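Long-range contact in thymidine kinase (PDB 1P73), which probably transfers the gamma-phosphate of ATP to thymidine, giving dTMP for viral DNA replication through the pyrimidine salvage pathway: residues 37-42 with 118-123. Numbering follows the deposited sequence.
With 4TA (p1-(5'-adenosyl)p4-(5'-(2'-deoxy-thymidyl))tetraphosphate), chain N.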
loop_
_atom_site.group_PDB
_atom_site.type_symbol
_atom_site.label_atom_id
_atom_site.label_comp_id
_atom_site.label_asym_id
_atom_site.label_seq_id
_atom_site.Cartn_x
_atom_site.Cartn_y
_atom_site.Cartn_z
ATOM N N THR B 37 -6.605 28.760 2.471
ATOM C CA THR B 37 -6.541 27.372 2.915
ATOM C C THR B 37 -7.502 26.434 2.156
ATOM O O THR B 37 -8.603 26.816 1.793
ATOM C CB THR B 37 -6.827 27.325 4.441
ATOM O OG1 THR B 37 -5.893 28.169 5.117
ATOM C CG2 THR B 37 -6.523 25.946 5.030
ATOM N N LEU B 38 -7.079 25.201 1.941
ATOM C CA LEU B 38 -7.911 24.211 1.295
ATOM C C LEU B 38 -8.100 22.999 2.204
ATOM O O LEU B 38 -7.133 22.434 2.719
ATOM C CB LEU B 38 -7.282 23.798 -0.023
ATOM C CG LEU B 38 -7.148 24.926 -1.047
ATOM C CD1 LEU B 38 -6.207 24.520 -2.164
ATOM C CD2 LEU B 38 -8.510 25.369 -1.609
ATOM N N TYR B 39 -9.350 22.595 2.387
ATOM C CA TYR B 39 -9.673 21.483 3.261
ATOM C C TYR B 39 -10.039 20.221 2.501
ATOM O O TYR B 39 -10.878 20.235 1.592
ATOM C CB TYR B 39 -10.817 21.873 4.182
ATOM C CG TYR B 39 -11.208 20.816 5.172
ATOM C CD1 TYR B 39 -10.337 20.439 6.190
ATOM C CD2 TYR B 39 -12.467 20.195 5.109
ATOM C CE1 TYR B 39 -10.695 19.470 7.118
ATOM C CE2 TYR B 39 -12.839 19.216 6.045
ATOM C CZ TYR B 39 -11.938 18.862 7.043
ATOM O OH TYR B 39 -12.256 17.889 7.974
ATOM N N PHE B 40 -9.410 19.119 2.886
ATOM C CA PHE B 40 -9.755 17.825 2.320
ATOM C C PHE B 40 -10.384 17.000 3.431
ATOM O O PHE B 40 -9.699 16.597 4.357
ATOM C CB PHE B 40 -8.526 17.100 1.755
ATOM C CG PHE B 40 -7.852 17.802 0.590
ATOM C CD1 PHE B 40 -6.959 18.849 0.808
ATOM C CD2 PHE B 40 -8.066 17.369 -0.713
ATOM C CE1 PHE B 40 -6.315 19.475 -0.252
ATOM C CE2 PHE B 40 -7.418 17.987 -1.794
ATOM C CZ PHE B 40 -6.540 19.045 -1.557
ATOM N N PRO B 41 -11.694 16.786 3.367
ATOM C CA PRO B 41 -12.407 16.060 4.424
ATOM C C PRO B 41 -12.182 14.564 4.379
ATOM O O PRO B 41 -11.553 14.064 3.455
ATOM C CB PRO B 41 -13.874 16.372 4.127
ATOM C CG PRO B 41 -13.909 16.611 2.662
ATOM C CD PRO B 41 -12.602 17.248 2.302
ATOM N N GLU B 42 -12.703 13.874 5.390
ATOM C CA GLU B 42 -12.719 12.420 5.427
ATOM C C GLU B 42 -13.496 11.848 4.247
ATOM O O GLU B 42 -14.590 12.321 3.926
ATOM C CB GLU B 42 -13.303 11.919 6.746
ATOM C CG GLU B 42 -12.236 11.258 7.623
ATOM C CD GLU B 42 -12.408 11.552 9.108
ATOM O OE1 GLU B 42 -13.536 11.904 9.522
ATOM O OE2 GLU B 42 -11.413 11.431 9.861
ATOM N N VAL B 118 -5.017 21.591 4.293
ATOM C CA VAL B 118 -5.326 20.913 5.536
ATOM C C VAL B 118 -6.017 19.622 5.187
ATOM O O VAL B 118 -7.036 19.624 4.521
ATOM C CB VAL B 118 -6.228 21.769 6.464
ATOM C CG1 VAL B 118 -6.646 20.968 7.709
ATOM C CG2 VAL B 118 -5.529 23.081 6.866
ATOM N N PHE B 119 -5.446 18.503 5.603
ATOM C CA PHE B 119 -6.034 17.197 5.291
ATOM C C PHE B 119 -6.565 16.595 6.573
ATOM O O PHE B 119 -5.857 16.554 7.595
ATOM C CB PHE B 119 -4.994 16.235 4.716
ATOM C CG PHE B 119 -4.499 16.592 3.347
ATOM C CD1 PHE B 119 -3.449 17.496 3.184
ATOM C CD2 PHE B 119 -5.042 15.987 2.217
ATOM C CE1 PHE B 119 -2.971 17.803 1.898
ATOM C CE2 PHE B 119 -4.570 16.294 0.941
ATOM C CZ PHE B 119 -3.532 17.193 0.785
ATOM N N ASP B 120 -7.807 16.137 6.529
ATOM C CA ASP B 120 -8.348 15.360 7.626
ATOM C C ASP B 120 -7.775 13.941 7.570
ATOM O O ASP B 120 -8.223 13.106 6.781
ATOM C CB ASP B 120 -9.868 15.338 7.575
ATOM C CG ASP B 120 -10.471 14.876 8.873
ATOM O OD1 ASP B 120 -9.868 14.003 9.537
ATOM O OD2 ASP B 120 -11.543 15.331 9.323
ATOM N N ARG B 121 -6.768 13.698 8.400
ATOM C CA ARG B 121 -6.094 12.414 8.527
ATOM C C ARG B 121 -5.031 12.193 7.476
ATOM O O ARG B 121 -5.238 12.485 6.304
ATOM C CB ARG B 121 -7.069 11.232 8.539
ATOM C CG ARG B 121 -7.978 11.187 9.757
ATOM C CD ARG B 121 -8.530 9.824 10.037
ATOM N NE ARG B 121 -9.347 9.880 11.239
ATOM C CZ ARG B 121 -8.883 9.757 12.475
ATOM N NH1 ARG B 121 -7.594 9.543 12.708
ATOM N NH2 ARG B 121 -9.729 9.848 13.492
ATOM N N HIS B 122 -3.890 11.678 7.942
ATOM C CA HIS B 122 -2.789 11.183 7.125
ATOM C C HIS B 122 -2.981 9.659 6.958
ATOM O O HIS B 122 -3.557 9.013 7.842
ATOM C CB HIS B 122 -1.499 11.488 7.883
ATOM C CG HIS B 122 -0.252 11.094 7.163
ATOM N ND1 HIS B 122 0.262 9.817 7.217
ATOM C CD2 HIS B 122 0.594 11.811 6.384
ATOM C CE1 HIS B 122 1.370 9.762 6.495
ATOM N NE2 HIS B 122 1.594 10.959 5.981
ATOM N N PRO B 123 -2.544 9.081 5.835
ATOM C CA PRO B 123 -2.548 7.617 5.658
ATOM C C PRO B 123 -1.996 6.789 6.837
ATOM O O PRO B 123 -2.283 5.585 6.898
ATOM C CB PRO B 123 -1.674 7.419 4.413
ATOM C CG PRO B 123 -1.946 8.622 3.603
ATOM C CD PRO B 123 -2.073 9.759 4.613
HETATM C C5M 4TA N . -9.371 6.140 9.804
HETATM C C5 4TA N . -10.179 5.058 10.455
HETATM C C6 4TA N . -11.415 5.348 11.022
HETATM N N1 4TA N . -12.133 4.369 11.612
HETATM C C1B 4TA N . -13.450 4.663 12.200
HETATM C C2B 4TA N . -13.400 5.307 13.579
HETATM C C3B 4TA N . -14.671 6.149 13.635
HETATM O O3B 4TA N . -15.694 5.531 14.415
HETATM C C4B 4TA N . -15.143 6.282 12.191
HETATM C C5B 4TA N . -15.207 7.736 11.738
HETATM O "O5'" 4TA N . -14.015 8.440 12.106
HETATM P PD 4TA N . -14.012 10.057 12.179
HETATM O O2D 4TA N . -12.614 10.548 12.532
HETATM O O1D 4TA N . -14.712 10.515 10.920
HETATM O OCD 4TA N . -15.019 10.353 13.413
HETATM P PC 4TA N . -15.441 11.835 13.906
HETATM O O1C 4TA N . -15.928 12.636 12.715
HETATM O O2C 4TA N . -16.384 11.609 15.068
HETATM O OBC 4TA N . -14.053 12.475 14.479
HETATM P PB 4TA N . -13.633 14.036 14.474
HETATM O O2B 4TA N . -13.676 14.525 13.060
HETATM O O1B 4TA N . -12.421 14.229 15.348
HETATM O OAB 4TA N . -14.786 14.752 15.295
HETATM P PA 4TA N . -15.599 16.065 14.830
HETATM O O1A 4TA N . -14.729 17.117 14.181
HETATM O O2A 4TA N . -16.866 15.581 14.139
HETATM O OA 4TA N . -15.966 16.574 16.318
HETATM C "C5'" 4TA N . -16.363 15.617 17.315
HETATM C "C4'" 4TA N . -17.700 15.967 17.978
HETATM O "O1'" 4TA N . -17.510 16.974 18.983
HETATM C "C1'" 4TA N . -18.027 18.240 18.558
HETATM C "C2'" 4TA N . -18.628 18.031 17.167
HETATM O "O2'" 4TA N . -19.867 18.707 16.998
HETATM C "C3'" 4TA N . -18.732 16.517 17.005
HETATM O "O3'" 4TA N . -20.006 16.021 17.392
HETATM N N9A 4TA N . -16.904 19.212 18.486
HETATM C C8A 4TA N . -15.904 19.428 17.590
HETATM N N7A 4TA N . -15.097 20.473 17.990
HETATM C C5A 4TA N . -15.668 20.879 19.189
HETATM C C4A 4TA N . -16.743 20.105 19.459
HETATM N N3A 4TA N . -17.501 20.281 20.579
HETATM C C2A 4TA N . -17.171 21.260 21.446
HETATM N N1A 4TA N . -16.101 22.052 21.205
HETATM C C6A 4TA N . -15.336 21.883 20.086
HETATM N N6A 4TA N . -14.258 22.668 19.829
HETATM O "O4'" 4TA N . -14.228 5.538 11.375
HETATM C C2 4TA N . -11.643 3.025 11.644
HETATM O O2 4TA N . -12.320 2.110 12.188
HETATM N N3 4TA N . -10.435 2.702 11.098
HETATM C C4 4TA N . -9.681 3.656 10.506
HETATM O O4 4TA N . -8.583 3.349 10.005
#
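Arg121, just past the end of its strand, reaches Glu42, just past the end of the neighbouring one. Its CG and CD pass alongside Glu42 OE2, CD also lying near the thymine methyl C5M of the bisubstrate analogue 4TA. The chain is extended to NE, then turns the guanidinium across its stem at chi4 (-86°). NE donates to Glu42 OE2 (2.9 Å) in a salt bridge bent to 130° at the hydrogen; the two flat groups lie nearly parallel, 13° apart, but OE2 sits somewhat off the guanidinium plane. NH2 makes a straighter bond, in that plane, to 4TA O2D (3.1 Å), while NH1 turns to Asp13 and the carbonyl of Gly14. Arg121 so links Glu42, the predicted proton acceptor, to the phosphate attached to the thymidine, consistent with that role. Glu42 OE2 also lies 3.0 Å from Asp120 OD1; Lys20 of the P-loop bridges both carboxylates, which should offset their repulsion. Tyr39 OH adds a weak bond to Asp120 OD2.

Behind this polar end the strands pair in parallel: Val118 N binds Leu38 O, Val118 O accepts Phe40 N, and Phe40 O accepts Asp120 N. Phe40 and Phe119 form an offset stack against Leu94 of helix 73-99. Tyr39 packs toward helix 20-29, and strand 115-120 separates strand 37-40 from strand 5-13 in the P-loop kinase sheet.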